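Local coordinates for protein beta-N-acetylhexosaminidase (Arthrobacter aurescens, PDB 3RCN) that probably hydrolyses terminal non-reducing N-acetyl-D-hexosamine residues from N-acetyl-beta-D-hexosaminides, as a member of glycosyl hydrolase family 20, at residues A[109-114]-A[503-508]; A[21-26]-A[126-131]. One frame throughout, in Å; residues are numbered along the deposited sequence.

Interaction 1 of 2, residues A[109-114]-A[503-508]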
loop_
_atom_site.group_PDB
_atom_site.type_symbol
_atom_site.label_atom_id
_atom_site.label_comp_id
_atom_site.label_asym_id
_atom_site.label_seq_id
_atom_site.Cartn_x
_atom_site.Cartn_y
_atom_site.Cartn_z
ATOM N N LEU A 109 -23.429 0.226 7.615
ATOM C CA LEU A 109 -23.345 1.653 7.318
ATOM C C LEU A 109 -23.094 1.947 5.840
ATOM O O LEU A 109 -23.392 3.048 5.372
ATOM C CB LEU A 109 -22.263 2.325 8.166
ATOM C CG LEU A 109 -22.505 2.323 9.674
ATOM C CD1 LEU A 109 -21.203 2.448 10.443
ATOM C CD2 LEU A 109 -23.478 3.410 10.094
ATOM N N GLY A 110 -22.555 0.973 5.114
ATOM C CA GLY A 110 -22.270 1.122 3.693
ATOM C C GLY A 110 -20.793 1.286 3.368
ATOM O O GLY A 110 -19.988 1.523 4.270
ATOM N N PRO A 111 -20.431 1.173 2.074
ATOM C CA PRO A 111 -19.030 1.172 1.628
ATOM C C PRO A 111 -18.221 2.399 2.049
ATOM O O PRO A 111 -16.994 2.278 2.146
ATOM C CB PRO A 111 -19.145 1.117 0.096
ATOM C CG PRO A 111 -20.464 0.503 -0.156
ATOM C CD PRO A 111 -21.353 1.027 0.936
ATOM N N ALA A 112 -18.860 3.544 2.292
ATOM C CA ALA A 112 -18.085 4.741 2.648
ATOM C C ALA A 112 -17.466 4.592 4.036
ATOM O O ALA A 112 -16.507 5.283 4.391
ATOM C CB ALA A 112 -18.928 5.997 2.567
ATOM N N ALA A 113 -18.021 3.671 4.806
ATOM C CA ALA A 113 -17.505 3.354 6.126
ATOM C C ALA A 113 -16.157 2.629 6.068
ATOM O O ALA A 113 -15.458 2.560 7.073
ATOM C CB ALA A 113 -18.518 2.533 6.888
ATOM N N LEU A 114 -15.794 2.111 4.891
ATOM C CA LEU A 114 -14.505 1.431 4.685
ATOM C C LEU A 114 -13.382 2.299 4.117
ATOM O O LEU A 114 -12.255 1.828 3.935
ATOM C CB LEU A 114 -14.695 0.235 3.753
ATOM C CG LEU A 114 -15.765 -0.730 4.246
ATOM C CD1 LEU A 114 -16.057 -1.794 3.212
ATOM C CD2 LEU A 114 -15.303 -1.338 5.548
ATOM N N LEU A 503 -18.923 -5.932 -3.973
ATOM C CA LEU A 503 -17.934 -5.416 -4.914
ATOM C C LEU A 503 -17.627 -3.948 -4.610
ATOM O O LEU A 503 -16.488 -3.504 -4.765
ATOM C CB LEU A 503 -18.403 -5.558 -6.363
ATOM C CG LEU A 503 -18.404 -6.935 -7.030
ATOM C CD1 LEU A 503 -18.597 -6.753 -8.524
ATOM C CD2 LEU A 503 -17.113 -7.727 -6.746
ATOM N N ALA A 504 -18.640 -3.198 -4.176
ATOM C CA ALA A 504 -18.453 -1.786 -3.836
ATOM C C ALA A 504 -17.586 -1.637 -2.595
ATOM O O ALA A 504 -16.831 -0.667 -2.477
ATOM C CB ALA A 504 -19.785 -1.096 -3.628
ATOM N N ARG A 505 -17.700 -2.601 -1.674
ATOM C CA ARG A 505 -16.864 -2.620 -0.469
ATOM C C ARG A 505 -15.402 -2.917 -0.811
ATOM O O ARG A 505 -14.490 -2.279 -0.272
ATOM C CB ARG A 505 -17.368 -3.654 0.528
ATOM C CG ARG A 505 -18.709 -3.345 1.150
ATOM C CD ARG A 505 -19.143 -4.483 2.078
ATOM N NE ARG A 505 -20.583 -4.483 2.294
ATOM C CZ ARG A 505 -21.376 -5.515 2.041
ATOM N NH1 ARG A 505 -20.863 -6.653 1.588
ATOM N NH2 ARG A 505 -22.680 -5.415 2.255
ATOM N N LEU A 506 -15.181 -3.885 -1.703
ATOM C CA LEU A 506 -13.832 -4.174 -2.179
ATOM C C LEU A 506 -13.213 -2.958 -2.886
ATOM O O LEU A 506 -12.024 -2.657 -2.719
ATOM C CB LEU A 506 -13.829 -5.378 -3.115
ATOM C CG LEU A 506 -14.285 -6.721 -2.541
ATOM C CD1 LEU A 506 -14.173 -7.796 -3.593
ATOM C CD2 LEU A 506 -13.499 -7.116 -1.300
ATOM N N GLU A 507 -14.017 -2.262 -3.682
ATOM C CA GLU A 507 -13.533 -1.059 -4.341
ATOM C C GLU A 507 -13.129 -0.031 -3.301
ATOM O O GLU A 507 -12.109 0.628 -3.442
ATOM C CB GLU A 507 -14.577 -0.477 -5.291
ATOM C CG GLU A 507 -14.749 -1.265 -6.585
ATOM C CD GLU A 507 -15.914 -0.760 -7.433
ATOM O OE1 GLU A 507 -16.148 0.479 -7.484
ATOM O OE2 GLU A 507 -16.602 -1.607 -8.047
ATOM N N ALA A 508 -13.924 0.092 -2.249
ATOM C CA ALA A 508 -13.658 1.086 -1.224
ATOM C C ALA A 508 -12.362 0.790 -0.452
ATOM O O ALA A 508 -11.720 1.703 0.069
ATOM C CB ALA A 508 -14.859 1.203 -0.273
#

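Interaction 2 of 2, residues A[21-26]-A[126-131]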
loop_
_atom_site.group_PDB
_atom_site.type_symbol
_atom_site.label_atom_id
_atom_site.label_comp_id
_atom_site.label_asym_id
_atom_site.label_seq_id
_atom_site.Cartn_x
_atom_site.Cartn_y
_atom_site.Cartn_z
ATOM N N THR A 21 -37.864 -1.884 11.784
ATOM C CA THR A 21 -38.391 -0.804 10.970
ATOM C C THR A 21 -37.552 0.456 11.131
ATOM O O THR A 21 -37.207 0.845 12.245
ATOM C CB THR A 21 -39.860 -0.511 11.318
ATOM O OG1 THR A 21 -40.637 -1.697 11.122
ATOM C CG2 THR A 21 -40.413 0.606 10.437
ATOM N N GLY A 22 -37.213 1.077 10.008
ATOM C CA GLY A 22 -36.528 2.354 10.033
ATOM C C GLY A 22 -35.011 2.318 10.105
ATOM O O GLY A 22 -34.364 1.297 9.836
ATOM N N GLU A 23 -34.458 3.471 10.477
ATOM C CA GLU A 23 -33.027 3.733 10.496
ATOM C C GLU A 23 -32.688 4.534 11.748
ATOM O O GLU A 23 -33.364 5.516 12.064
ATOM C CB GLU A 23 -32.635 4.563 9.269
ATOM C CG GLU A 23 -32.966 3.933 7.918
ATOM C CD GLU A 23 -31.740 3.337 7.224
ATOM O OE1 GLU A 23 -30.603 3.716 7.574
ATOM O OE2 GLU A 23 -31.909 2.483 6.324
ATOM N N LEU A 24 -31.650 4.122 12.466
ATOM C CA LEU A 24 -31.123 4.933 13.558
ATOM C C LEU A 24 -30.045 5.826 12.981
ATOM O O LEU A 24 -29.156 5.345 12.275
ATOM C CB LEU A 24 -30.529 4.061 14.657
ATOM C CG LEU A 24 -29.763 4.830 15.731
ATOM C CD1 LEU A 24 -30.721 5.540 16.658
ATOM C CD2 LEU A 24 -28.894 3.882 16.519
ATOM N N GLU A 25 -30.134 7.123 13.264
ATOM C CA GLU A 25 -29.179 8.085 12.729
ATOM C C GLU A 25 -28.060 8.349 13.720
ATOM O O GLU A 25 -28.306 8.623 14.897
ATOM C CB GLU A 25 -29.866 9.407 12.387
ATOM C CG GLU A 25 -30.155 9.603 10.908
ATOM C CD GLU A 25 -31.642 9.603 10.612
ATOM O OE1 GLU A 25 -32.115 8.677 9.915
ATOM O OE2 GLU A 25 -32.339 10.532 11.080
ATOM N N LEU A 26 -26.828 8.275 13.226
ATOM C CA LEU A 26 -25.657 8.567 14.033
ATOM C C LEU A 26 -25.090 9.909 13.627
ATOM O O LEU A 26 -24.765 10.124 12.468
ATOM C CB LEU A 26 -24.583 7.509 13.824
ATOM C CG LEU A 26 -24.972 6.042 13.951
ATOM C CD1 LEU A 26 -23.759 5.212 13.621
ATOM C CD2 LEU A 26 -25.492 5.722 15.337
ATOM N N SER A 126 -26.829 6.529 8.557
ATOM C CA SER A 126 -27.900 5.740 9.108
ATOM C C SER A 126 -27.601 4.252 9.119
ATOM O O SER A 126 -27.099 3.696 8.142
ATOM C CB SER A 126 -29.187 6.035 8.360
ATOM O OG SER A 126 -29.582 7.358 8.634
ATOM N N VAL A 127 -27.907 3.622 10.247
ATOM C CA VAL A 127 -27.881 2.175 10.359
ATOM C C VAL A 127 -29.308 1.647 10.377
ATOM O O VAL A 127 -30.088 2.001 11.255
ATOM C CB VAL A 127 -27.194 1.726 11.657
ATOM C CG1 VAL A 127 -25.763 1.315 11.386
ATOM C CG2 VAL A 127 -27.256 2.835 12.695
ATOM N N PRO A 128 -29.661 0.804 9.398
ATOM C CA PRO A 128 -30.991 0.189 9.426
ATOM C C PRO A 128 -31.187 -0.568 10.738
ATOM O O PRO A 128 -30.220 -1.108 11.259
ATOM C CB PRO A 128 -30.955 -0.782 8.240
ATOM C CG PRO A 128 -29.508 -0.923 7.876
ATOM C CD PRO A 128 -28.865 0.364 8.242
ATOM N N ARG A 129 -32.401 -0.591 11.275
ATOM C CA ARG A 129 -32.612 -1.281 12.538
ATOM C C ARG A 129 -32.735 -2.774 12.286
ATOM O O ARG A 129 -33.616 -3.216 11.554
ATOM C CB ARG A 129 -33.833 -0.730 13.277
ATOM C CG ARG A 129 -33.610 0.668 13.843
ATOM C CD ARG A 129 -34.676 1.051 14.856
ATOM N NE ARG A 129 -34.471 2.403 15.370
ATOM C CZ ARG A 129 -34.833 3.511 14.720
ATOM N NH1 ARG A 129 -35.407 3.424 13.524
ATOM N NH2 ARG A 129 -34.618 4.710 15.255
ATOM N N VAL A 130 -31.829 -3.540 12.888
ATOM C CA VAL A 130 -31.786 -4.987 12.700
ATOM C C VAL A 130 -31.384 -5.713 13.975
ATOM O O VAL A 130 -30.846 -5.120 14.915
ATOM C CB VAL A 130 -30.765 -5.402 11.620
ATOM C CG1 VAL A 130 -31.087 -4.761 10.299
ATOM C CG2 VAL A 130 -29.356 -5.045 12.059
ATOM N N SER A 131 -31.649 -7.012 13.991
ATOM C CA SER A 131 -31.116 -7.895 15.013
ATOM C C SER A 131 -30.313 -8.963 14.294
ATOM O O SER A 131 -30.830 -9.631 13.394
ATOM C CB SER A 131 -32.250 -8.547 15.803
ATOM O OG SER A 131 -33.300 -7.625 16.038
#

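Interaction 1 of 2, residues A[109-114]-A[503-508]
P111 and L114, on the short 3-10 turn that follows helix 95-109, pack against the C-terminal end of helix 491-508, joining the small alpha-beta domain of a family 20 hexosaminidase to a helix that lies beyond the last strand of its TIM barrel, 449-456, in the sequence. R505 runs outward from the helix, its CB meeting L114 CD1 at 3.5 Å, and CG stays beside the same methyl at 3.7 Å. With CG anti to its carbonyl carbon (chi1 -68°) and the chain extended from there to NE, the guanidinium is carried past L114 to other partners: NH1 hydrogen-bonds H502 ND1 and NH2 the backbone O of Q9. Across this contact it is CB and CG of the arginine that touch L114. One turn on, the A508 methyl touches both residues of the turn, with L114 CB 4.1 Å and P111 CB 4.3 Å from its CB. G110, at phi 106°, lets the chain leave helix 95-109 and swing P111 toward the facing helix. Backbone bonds from A113 N to G110 O and from L114 N to P111 O keep the turn closed. P111 CG rests 3.9 Å from A504 CB.

Interaction 2 of 2, residues A[21-26]-A[126-131]
The guanidinium of R129 lies flat against the backbone of the neighbouring strand: L24 N stands 3.9 Å above its plane, over the centre, with E23 C and L24 CA over the same face, while G22 CA and T21 O lie at its edge. This is an antiparallel pairing at the border of a six-stranded mixed sheet, where 23-26, part of outermost strand 16-26, runs beside 126-131. The side chain reaches there extended from CG to NE, and NH1 gives T21 O a weak hydrogen bond of 3.4 Å. A leucine in its place would probably leave T21 O without this donor and the strand backbone without its flat cover. L24 and V127 form the hydrogen-bonded pair, each N 2.9 Å from the other's O. R129 N adds a bond to G22 O at 3.1 Å. On the face with V127, its CG2 packs against L24 CB (4.0 Å) and L26 CG (4.1 Å). E23, E25, S126 and P128 share the other face, where S126 OG donates to E25 OE1 at 3.1 Å, meeting the lone pair turned away from OE2.

Overall arrangement
Both interactions involve the alpha-beta domain, in different settings. Interaction 1 is a buried contact that ties this domain to helix 491-508, far along the chain; it is carried by methyls, a proline ring and the aliphatic root of an arginine. Interaction 2 is a surface contact within the domain's own sheet, held by a backbone ladder and dressed with polar and charged side chains. Helix 95-109 links them, for it packs on the sheet of interaction 2 and ends just before the turn of interaction 1. The centres are about 18 Å apart, yet L109 bridges the two: its CD2 lies 3.4 Å from V127 CG1 and 4.0 Å from L26 CD1.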